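Local coordinates for glycosyl hydrolases family 31 family protein (Aspergillus niger, PDB 6DRU), which catalyses the release of alpha-xylose from the non-reducing terminal glucose of xyloglucan oligosaccharides, at residues P179-M182 with A188-W191; Q148-G153 with G226-L231; G25-R30 with Q232-A237; S174-P179 with T508-W513. All coordinates share one frame; numbering follows the deposited sequence.

In the fold
The four contacts involve one large mixed beta sheet and helix 228-239, which packs on it. Contact 1 pairs two neighbouring strands of that sheet. Contact 2 lies about 9 Å from it, centre to centre, and joins the edge strand 149-151 to the start of the helix. Contact 3, about 11 Å from contact 1, centre to centre, ties the next part of the helix to a turn farther along the sheet. Contact 4 shares Pro179 with contact 1 and leads from strand 176-183 into the TIM-barrel domain. It is the one nearest catalysis: the side chain of Ile176 is about 10 Å from that of the active-site Asp395 and about 11 Å from the bound xylose.

Contact 1: residues P179-M182 with A188-W191; sequences PVFM and AFIW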
# COMPACT_ATOMS: atom_id res chain seq x y z
N PRO A 179 -1.51 22.65 13.75
CA PRO A 179 -1.43 23.56 12.59
C PRO A 179 -2.36 24.77 12.73
O PRO A 179 -3.30 24.95 11.96
CB PRO A 179 -1.82 22.64 11.43
CG PRO A 179 -2.78 21.68 12.04
CD PRO A 179 -2.31 21.44 13.45
N VAL A 180 -2.08 25.60 13.72
CA VAL A 180 -2.74 26.89 13.90
C VAL A 180 -1.63 27.92 14.12
O VAL A 180 -0.92 27.86 15.12
CB VAL A 180 -3.71 26.89 15.09
CG1 VAL A 180 -4.23 28.29 15.35
CG2 VAL A 180 -4.87 25.93 14.83
N PHE A 181 -1.49 28.85 13.18
CA PHE A 181 -0.40 29.82 13.26
C PHE A 181 -0.88 31.20 12.85
O PHE A 181 -1.85 31.34 12.10
CB PHE A 181 0.80 29.40 12.40
CG PHE A 181 0.57 29.55 10.91
CD1 PHE A 181 0.94 30.71 10.26
CD2 PHE A 181 0.03 28.51 10.17
CE1 PHE A 181 0.75 30.85 8.89
CE2 PHE A 181 -0.16 28.64 8.81
CZ PHE A 181 0.20 29.82 8.17
N MET A 182 -0.19 32.21 13.36
CA MET A 182 -0.37 33.60 12.95
C MET A 182 0.85 34.04 12.15
O MET A 182 1.98 33.64 12.44
CB MET A 182 -0.55 34.53 14.15
CG MET A 182 -1.75 34.23 15.02
SD MET A 182 -1.90 35.44 16.35
CE MET A 182 -0.27 35.35 17.09
N ALA A 188 -4.22 34.73 10.07
CA ALA A 188 -4.07 33.46 10.76
C ALA A 188 -4.62 32.34 9.87
O ALA A 188 -5.42 32.58 8.97
CB ALA A 188 -4.78 33.46 12.12
N PHE A 189 -4.17 31.12 10.15
CA PHE A 189 -4.46 29.97 9.30
C PHE A 189 -4.68 28.74 10.16
O PHE A 189 -3.91 28.50 11.10
CB PHE A 189 -3.31 29.75 8.31
CG PHE A 189 -3.59 28.71 7.25
CD1 PHE A 189 -3.37 27.37 7.50
CD2 PHE A 189 -4.03 29.09 6.00
CE1 PHE A 189 -3.61 26.42 6.53
CE2 PHE A 189 -4.28 28.14 5.02
CZ PHE A 189 -4.07 26.80 5.29
N ILE A 190 -5.72 27.98 9.85
CA ILE A 190 -6.06 26.76 10.58
C ILE A 190 -6.17 25.62 9.58
O ILE A 190 -7.01 25.66 8.68
CB ILE A 190 -7.38 26.90 11.37
CG1 ILE A 190 -7.31 28.08 12.33
CG2 ILE A 190 -7.69 25.62 12.12
CD1 ILE A 190 -8.60 28.34 13.07
N TRP A 191 -5.31 24.62 9.74
CA TRP A 191 -5.37 23.39 8.94
C TRP A 191 -6.26 22.41 9.70
O TRP A 191 -5.81 21.64 10.54
CB TRP A 191 -3.96 22.85 8.72
CG TRP A 191 -3.82 21.60 7.90
CD1 TRP A 191 -3.54 20.35 8.37
CD2 TRP A 191 -3.90 21.48 6.47
NE1 TRP A 191 -3.46 19.45 7.33
CE2 TRP A 191 -3.67 20.12 6.16
CE3 TRP A 191 -4.15 22.38 5.43
CZ2 TRP A 191 -3.70 19.65 4.85
CZ3 TRP A 191 -4.17 21.90 4.13
CH2 TRP A 191 -3.94 20.55 3.85
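Residues Pro179-Met182 and Ala188-Trp191 form the two arms of an antiparallel beta hairpin, buried in a large mixed sheet. The axes of the two short segments approach to 4.9 Å. Phe181 and Phe189 are a hydrogen-bonded pair: Phe181 N gives to Phe189 O at 3.2 Å, and Phe189 N gives to Phe181 O at 3.0 Å. Trp191 N reaches Pro179 O at 3.0 Å in a nearly straight bond. Val180 with Ile190 and Met182 with Ala188 are non-hydrogen-bonded pairs.

The sheet presents two faces here. On one, Phe181 holds CG between its backbone N and carbonyl carbon (chi1 73°), which turns its ring toward the other strand. CE2 then meets CB of Phe189 at 3.4 Å. The Phe189 ring swings outward, with CG opposite the backbone N (chi1 -172°). The two ring planes are near parallel (28°), but the rings are slid apart and barely overlap. On the other face Val180 and Ile190 lie side by side, pointing the same way, with their CG2 methyls 3.9 Å apart. At the Pro179 end of the hairpin, Pro179 CB rests on Trp191 CB at 3.5 Å, and Pro179 CG sits at the edge of the indole.

Around the hairpin, strand 149-151 pairs with the first arm and strand 216-222 with the second. Helix 228-239 packs over Met182, Ala188 and Ile190. Phe208 of strand 205-213 meets the rings of Phe189 and Trp191 on the opposite face.

Contact 2: residues Q148-G153 with G226-L231; sequences QIYGTG and GDYDTL
Tyr150 and Tyr228 both set CG opposite the carbonyl carbon and beside the backbone N (chi1 -47° and -65°). These torsions send each phenol across the gap between strand 149-151 and the first turn of helix 228-239. The CA atoms stay 10.5 Å apart, so only the phenol groups meet, Tyr150 through its CD2-CE2 side.

Tyr150 offers an edge. Its CE2 meets Tyr228 OH at 3.6 Å and Tyr228 CE2 at 3.8 Å, and both partners lie near the plane of the Tyr150 ring. The rings meet at a slant, their planes tilted by 58° and their centroids 5.9 Å apart.

Asp227 is the N-cap of the helix. Its OD1 accepts from Thr230 N at 3.0 Å, nearly along the C-O axis of the carboxylate. Thr230 OG1 gives to the same oxygen at 2.6 Å, from above the carboxylate plane. Both donors come from one face of that plane. The cap fixes the start of the helix, one residue before Tyr228.

Tyr618 completes the aromatic cluster: it stacks on Tyr150 and meets Tyr228 edge-to-face. Met182 of strand 176-183 also packs against Tyr228. The buried Tyr228 hydroxyl is hydrogen-bonded to Glu622 OE2. The tyrosine pair itself has no polar bond across it. Its mutual orientation therefore rests on ring packing, while the bond to Glu622 anchors the Tyr228 hydroxyl.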
# COMPACT_ATOMS: atom_id res chain seq x y z
N GLN A 148 7.09 35.88 9.15
CA GLN A 148 7.28 35.33 10.49
C GLN A 148 6.06 34.51 10.87
O GLN A 148 4.92 34.93 10.64
CB GLN A 148 7.51 36.44 11.52
CG GLN A 148 8.78 37.25 11.28
CD GLN A 148 9.06 38.24 12.39
OE1 GLN A 148 8.68 38.03 13.54
NE2 GLN A 148 9.72 39.34 12.04
N ILE A 149 6.31 33.33 11.44
CA ILE A 149 5.25 32.38 11.78
C ILE A 149 5.27 32.18 13.29
O ILE A 149 6.30 31.82 13.86
CB ILE A 149 5.44 31.04 11.05
CG1 ILE A 149 5.52 31.26 9.54
CG2 ILE A 149 4.31 30.09 11.40
CD1 ILE A 149 4.33 31.98 8.96
N TYR A 150 4.12 32.41 13.93
CA TYR A 150 3.96 32.24 15.36
C TYR A 150 2.91 31.18 15.64
O TYR A 150 1.87 31.13 14.98
CB TYR A 150 3.55 33.55 16.04
CG TYR A 150 4.36 34.75 15.61
CD1 TYR A 150 5.75 34.70 15.57
CD2 TYR A 150 3.74 35.94 15.24
CE1 TYR A 150 6.49 35.80 15.17
CE2 TYR A 150 4.47 37.04 14.84
CZ TYR A 150 5.85 36.97 14.81
OH TYR A 150 6.58 38.06 14.42
N GLY A 151 3.18 30.33 16.64
CA GLY A 151 2.24 29.30 17.03
C GLY A 151 2.72 27.90 16.72
O GLY A 151 3.80 27.49 17.16
N THR A 152 1.91 27.15 15.96
CA THR A 152 2.21 25.78 15.53
C THR A 152 2.29 24.79 16.69
O THR A 152 2.84 23.70 16.54
CB THR A 152 3.50 25.71 14.70
OG1 THR A 152 4.64 25.87 15.55
CG2 THR A 152 3.52 26.80 13.63
N GLY A 153 1.73 25.13 17.85
CA GLY A 153 1.78 24.25 18.99
C GLY A 153 2.99 24.48 19.87
O GLY A 153 3.61 25.55 19.88
N GLY A 226 -0.03 44.26 12.92
CA GLY A 226 0.24 44.59 14.30
C GLY A 226 -0.88 44.26 15.27
O GLY A 226 -0.65 44.30 16.49
N ASP A 227 -2.06 43.92 14.77
CA ASP A 227 -3.23 43.71 15.62
C ASP A 227 -3.44 42.21 15.84
O ASP A 227 -4.34 41.58 15.28
CB ASP A 227 -4.46 44.38 14.99
CG ASP A 227 -5.66 44.40 15.90
OD1 ASP A 227 -5.84 43.43 16.68
OD2 ASP A 227 -6.43 45.38 15.85
N TYR A 228 -2.57 41.65 16.68
CA TYR A 228 -2.62 40.22 16.97
C TYR A 228 -3.73 39.84 17.93
O TYR A 228 -4.17 38.68 17.92
CB TYR A 228 -1.27 39.76 17.53
CG TYR A 228 -0.13 39.88 16.56
CD1 TYR A 228 0.65 41.03 16.51
CD2 TYR A 228 0.17 38.85 15.67
CE1 TYR A 228 1.70 41.15 15.62
CE2 TYR A 228 1.21 38.96 14.78
CZ TYR A 228 1.97 40.11 14.75
OH TYR A 228 3.01 40.23 13.86
N ASP A 229 -4.19 40.78 18.76
CA ASP A 229 -5.29 40.48 19.66
C ASP A 229 -6.57 40.14 18.90
O ASP A 229 -7.38 39.33 19.36
CB ASP A 229 -5.53 41.65 20.61
CG ASP A 229 -4.41 41.82 21.62
OD1 ASP A 229 -3.84 40.79 22.05
OD2 ASP A 229 -4.09 42.98 21.97
N THR A 230 -6.75 40.74 17.72
CA THR A 230 -7.91 40.41 16.90
C THR A 230 -7.76 39.04 16.27
O THR A 230 -8.73 38.27 16.21
CB THR A 230 -8.11 41.48 15.82
OG1 THR A 230 -8.35 42.75 16.44
CG2 THR A 230 -9.30 41.12 14.94
N LEU A 231 -6.55 38.70 15.80
CA LEU A 231 -6.31 37.37 15.26
C LEU A 231 -6.67 36.29 16.28
O LEU A 231 -7.35 35.31 15.95
CB LEU A 231 -4.85 37.23 14.83
CG LEU A 231 -4.46 37.89 13.51
CD1 LEU A 231 -2.97 37.72 13.25
CD2 LEU A 231 -5.27 37.30 12.36

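Contact 3: residues G25-R30 with Q232-A237; sequences GYDGFR and QQRISA
Asp27 and Arg234 make a salt bridge between the turn before strand 28-35 and helix 228-239. This is the close part of the contact. Asp27 OD2 lies at the edge of the guanidinium, 3.3 Å from Arg234 NE and, in a weaker bond, 3.3 Å from Arg234 NH2. One carboxylate oxygen thus takes both donors. The carboxylate and guanidinium planes are only 29° apart, and Arg234 NE meets OD2 on its anti side. The arginine chain is bent at chi2 (-78°), and Arg234 CD lies 3.4 Å from Tyr26 O.

Tyr26 CB lies over one guanidinium face, toward its rim and 3.4 Å from Arg234 NE. Beyond CB the contact loosens. The phenol ring extends past the guanidinium, and its CD2 comes no nearer than 4.0 Å to Arg234 NH1. Tyr26 and Arg234 are partly exposed to solvent, whereas Asp27 is buried.

A type II turn from Gly25 to Gly28 carries both Tyr26 and Asp27. Asn80 N gives a hydrogen bond to Asp27 OD1. The two oxygens of this buried carboxylate therefore have separate partners, and the charge of Arg234 would probably favour its ionised form.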
# COMPACT_ATOMS: atom_id res chain seq x y z
N GLY A 25 -17.21 33.39 9.54
CA GLY A 25 -16.90 34.33 10.60
C GLY A 25 -16.48 35.69 10.08
O GLY A 25 -16.58 36.01 8.89
N TYR A 26 -16.01 36.52 11.01
CA TYR A 26 -15.54 37.85 10.66
C TYR A 26 -14.21 37.76 9.93
O TYR A 26 -13.25 37.16 10.43
CB TYR A 26 -15.39 38.71 11.92
CG TYR A 26 -16.70 39.12 12.56
CD1 TYR A 26 -17.74 39.61 11.78
CD2 TYR A 26 -16.88 39.04 13.93
CE1 TYR A 26 -18.94 39.99 12.36
CE2 TYR A 26 -18.07 39.42 14.52
CZ TYR A 26 -19.10 39.90 13.73
OH TYR A 26 -20.29 40.28 14.30
N ASP A 27 -14.16 38.34 8.73
CA ASP A 27 -12.92 38.47 7.95
C ASP A 27 -12.27 37.11 7.70
O ASP A 27 -11.05 36.97 7.74
CB ASP A 27 -11.93 39.40 8.65
CG ASP A 27 -12.60 40.58 9.32
OD1 ASP A 27 -13.17 41.43 8.60
OD2 ASP A 27 -12.55 40.67 10.56
N GLY A 28 -13.08 36.10 7.42
CA GLY A 28 -12.57 34.75 7.24
C GLY A 28 -13.21 34.04 6.07
O GLY A 28 -14.36 34.30 5.70
N PHE A 29 -12.44 33.13 5.48
CA PHE A 29 -12.92 32.22 4.44
C PHE A 29 -12.60 30.79 4.85
O PHE A 29 -11.56 30.52 5.46
CB PHE A 29 -12.28 32.52 3.08
CG PHE A 29 -12.96 33.63 2.33
CD1 PHE A 29 -14.29 33.54 1.98
CD2 PHE A 29 -12.25 34.77 1.98
CE1 PHE A 29 -14.92 34.56 1.29
CE2 PHE A 29 -12.87 35.79 1.28
CZ PHE A 29 -14.21 35.69 0.94
N ARG A 30 -13.51 29.87 4.54
CA ARG A 30 -13.31 28.45 4.75
C ARG A 30 -13.24 27.75 3.41
O ARG A 30 -14.13 27.92 2.57
CB ARG A 30 -14.43 27.85 5.60
CG ARG A 30 -14.23 26.38 5.91
CD ARG A 30 -15.42 25.78 6.63
NE ARG A 30 -15.10 24.46 7.17
CZ ARG A 30 -16.00 23.63 7.70
NH1 ARG A 30 -17.27 23.99 7.76
NH2 ARG A 30 -15.62 22.45 8.17
N GLN A 232 -6.23 36.46 17.53
CA GLN A 232 -6.59 35.51 18.57
C GLN A 232 -8.08 35.55 18.89
O GLN A 232 -8.65 34.53 19.29
CB GLN A 232 -5.77 35.77 19.84
CG GLN A 232 -4.30 35.41 19.70
CD GLN A 232 -4.08 33.94 19.42
OE1 GLN A 232 -4.71 33.08 20.05
NE2 GLN A 232 -3.20 33.63 18.48
N GLN A 233 -8.71 36.71 18.72
CA GLN A 233 -10.16 36.78 18.89
C GLN A 233 -10.87 35.96 17.83
O GLN A 233 -11.89 35.32 18.11
CB GLN A 233 -10.63 38.24 18.84
CG GLN A 233 -11.92 38.51 19.60
CD GLN A 233 -12.51 39.86 19.25
OE1 GLN A 233 -11.80 40.86 19.13
NE2 GLN A 233 -13.83 39.90 19.10
N ARG A 234 -10.35 35.96 16.60
CA ARG A 234 -10.95 35.19 15.52
C ARG A 234 -10.65 33.70 15.65
O ARG A 234 -11.53 32.87 15.38
CB ARG A 234 -10.46 35.72 14.17
CG ARG A 234 -10.69 37.21 13.96
CD ARG A 234 -12.12 37.51 13.58
NE ARG A 234 -12.33 38.93 13.30
CZ ARG A 234 -12.81 39.80 14.18
NH1 ARG A 234 -13.13 39.41 15.40
NH2 ARG A 234 -12.96 41.07 13.84
N ILE A 235 -9.43 33.35 16.04
CA ILE A 235 -9.06 31.95 16.19
C ILE A 235 -9.92 31.29 17.27
O ILE A 235 -10.44 30.18 17.09
CB ILE A 235 -7.56 31.81 16.51
CG1 ILE A 235 -6.72 32.26 15.31
CG2 ILE A 235 -7.22 30.38 16.89
CD1 ILE A 235 -5.24 32.39 15.63
N SER A 236 -10.08 31.97 18.40
CA SER A 236 -10.89 31.42 19.49
C SER A 236 -12.36 31.33 19.10
O SER A 236 -13.05 30.41 19.53
CB SER A 236 -10.72 32.27 20.75
OG SER A 236 -11.07 33.63 20.51
N ALA A 237 -12.86 32.28 18.30
CA ALA A 237 -14.22 32.18 17.81
C ALA A 237 -14.40 31.02 16.84
O ALA A 237 -15.52 30.54 16.67
CB ALA A 237 -14.64 33.49 17.14

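Contact 4: residues S174-P179 with T508-W513; sequences SYIPTP and TGWGWW
Thr178 and Ile176 of strand 176-183 meet the indole of Trp510 along its six-membered ring. Thr178 OG1 lies near the indole plane, at the edge, 3.2 Å from Trp510 CZ2. No hydrogen bond is made there. Ile176 brings its CG2 branch, set opposite the backbone N, to 3.5 Å from Trp510 CH2. It approaches obliquely. The CG2 methyl of Thr178 touches that of Thr508 at 3.8 Å, so the two threonines add an apolar patch beside the indole. Thr508 CG2 also lies over one face of the Trp510 ring, toward its rim.

With CG of Trp510 opposite the carbonyl carbon (chi1 -53°), the indole extends to the strand. Between Thr508 and Trp510 the chain leaves helix 492-508 through a Schellman motif, with Gly509 at positive phi. The loop then leads to strand 513-514 of the TIM-barrel domain. The contact therefore joins the barrel to the sheet that contains strand 176-183, close to the centre of the chain.

In the next shell, Thr508 OG1 is hydrogen-bonded to Ser504 O within its own helix and to Gly153 N beside strand 149-151. Trp510 NE1 makes a weak hydrogen bond to Tyr473 O. Ala505 packs on Trp510 from the helix, and Ile483 of barrel strand 481-484 packs on Ile176. Farther out, the side chain of the proton donor Asp487 lies about 12 Å from that of Ile176.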
# COMPACT_ATOMS: atom_id res chain seq x y z
N SER A 174 6.32 16.23 25.21
CA SER A 174 6.69 17.65 25.14
C SER A 174 6.52 18.25 23.75
O SER A 174 6.94 19.40 23.53
CB SER A 174 8.12 17.91 25.62
OG SER A 174 9.05 17.63 24.58
N TYR A 175 5.92 17.53 22.81
CA TYR A 175 5.84 17.96 21.41
C TYR A 175 4.39 17.82 20.95
O TYR A 175 3.93 16.71 20.67
CB TYR A 175 6.79 17.12 20.55
CG TYR A 175 6.91 17.56 19.10
CD1 TYR A 175 7.68 18.65 18.75
CD2 TYR A 175 6.28 16.85 18.09
CE1 TYR A 175 7.81 19.04 17.42
CE2 TYR A 175 6.40 17.23 16.77
CZ TYR A 175 7.16 18.33 16.44
OH TYR A 175 7.28 18.70 15.12
N ILE A 176 3.68 18.94 20.88
CA ILE A 176 2.27 18.93 20.48
C ILE A 176 2.11 19.75 19.21
O ILE A 176 1.68 20.91 19.27
CB ILE A 176 1.37 19.48 21.59
CG1 ILE A 176 1.78 18.92 22.95
CG2 ILE A 176 -0.09 19.16 21.30
CD1 ILE A 176 1.19 19.67 24.12
N PRO A 177 2.43 19.20 18.04
CA PRO A 177 2.29 19.98 16.79
C PRO A 177 0.83 20.23 16.48
O PRO A 177 0.02 19.30 16.39
CB PRO A 177 2.96 19.08 15.74
CG PRO A 177 2.83 17.70 16.30
CD PRO A 177 2.94 17.84 17.79
N THR A 178 0.48 21.50 16.30
CA THR A 178 -0.89 21.90 16.01
C THR A 178 -0.89 22.94 14.89
O THR A 178 -0.33 24.03 15.06
CB THR A 178 -1.57 22.46 17.26
OG1 THR A 178 -1.53 21.48 18.30
CG2 THR A 178 -3.01 22.82 16.97
N PRO A 179 -1.51 22.65 13.75
CA PRO A 179 -1.43 23.56 12.59
C PRO A 179 -2.36 24.77 12.73
O PRO A 179 -3.30 24.95 11.96
CB PRO A 179 -1.82 22.64 11.43
CG PRO A 179 -2.78 21.68 12.04
CD PRO A 179 -2.31 21.44 13.45
N THR A 508 -1.08 29.65 19.45
CA THR A 508 -1.94 28.58 18.96
C THR A 508 -3.35 28.67 19.53
O THR A 508 -4.26 28.02 19.00
CB THR A 508 -1.31 27.22 19.30
OG1 THR A 508 0.09 27.26 19.03
CG2 THR A 508 -1.94 26.10 18.47
N GLY A 509 -3.56 29.46 20.59
CA GLY A 509 -4.85 29.60 21.22
C GLY A 509 -4.95 28.99 22.60
O GLY A 509 -6.04 29.02 23.18
N TRP A 510 -3.86 28.45 23.14
CA TRP A 510 -3.87 27.78 24.43
C TRP A 510 -3.41 28.76 25.50
O TRP A 510 -2.28 29.26 25.44
CB TRP A 510 -2.98 26.54 24.42
CG TRP A 510 -3.27 25.59 23.30
CD1 TRP A 510 -4.42 25.50 22.57
CD2 TRP A 510 -2.39 24.58 22.79
NE1 TRP A 510 -4.31 24.50 21.64
CE2 TRP A 510 -3.08 23.92 21.75
CE3 TRP A 510 -1.09 24.17 23.11
CZ2 TRP A 510 -2.50 22.87 21.03
CZ3 TRP A 510 -0.53 23.14 22.39
CH2 TRP A 510 -1.23 22.50 21.36
N GLY A 511 -4.27 29.03 26.48
CA GLY A 511 -3.94 29.93 27.56
C GLY A 511 -3.55 29.22 28.84
O GLY A 511 -2.67 29.67 29.57
N TRP A 512 -4.21 28.10 29.12
CA TRP A 512 -3.96 27.33 30.34
C TRP A 512 -2.70 26.49 30.12
O TRP A 512 -2.75 25.30 29.78
CB TRP A 512 -5.16 26.46 30.69
CG TRP A 512 -6.45 27.21 30.91
CD1 TRP A 512 -6.78 28.46 30.45
CD2 TRP A 512 -7.59 26.75 31.65
NE1 TRP A 512 -8.04 28.80 30.86
CE2 TRP A 512 -8.57 27.77 31.60
CE3 TRP A 512 -7.88 25.58 32.36
CZ2 TRP A 512 -9.81 27.65 32.22
CZ3 TRP A 512 -9.12 25.47 32.97
CH2 TRP A 512 -10.06 26.50 32.90
N TRP A 513 -1.55 27.12 30.34
CA TRP A 513 -0.26 26.50 30.11
C TRP A 513 0.62 26.66 31.35
O TRP A 513 0.51 27.65 32.08
CB TRP A 513 0.44 27.11 28.89
CG TRP A 513 1.76 26.49 28.57
CD1 TRP A 513 1.98 25.40 27.78
CD2 TRP A 513 3.04 26.94 29.01
NE1 TRP A 513 3.33 25.13 27.71
CE2 TRP A 513 4.00 26.06 28.46
CE3 TRP A 513 3.47 27.99 29.83
CZ2 TRP A 513 5.37 26.21 28.70
CZ3 TRP A 513 4.83 28.13 30.06
CH2 TRP A 513 5.76 27.25 29.49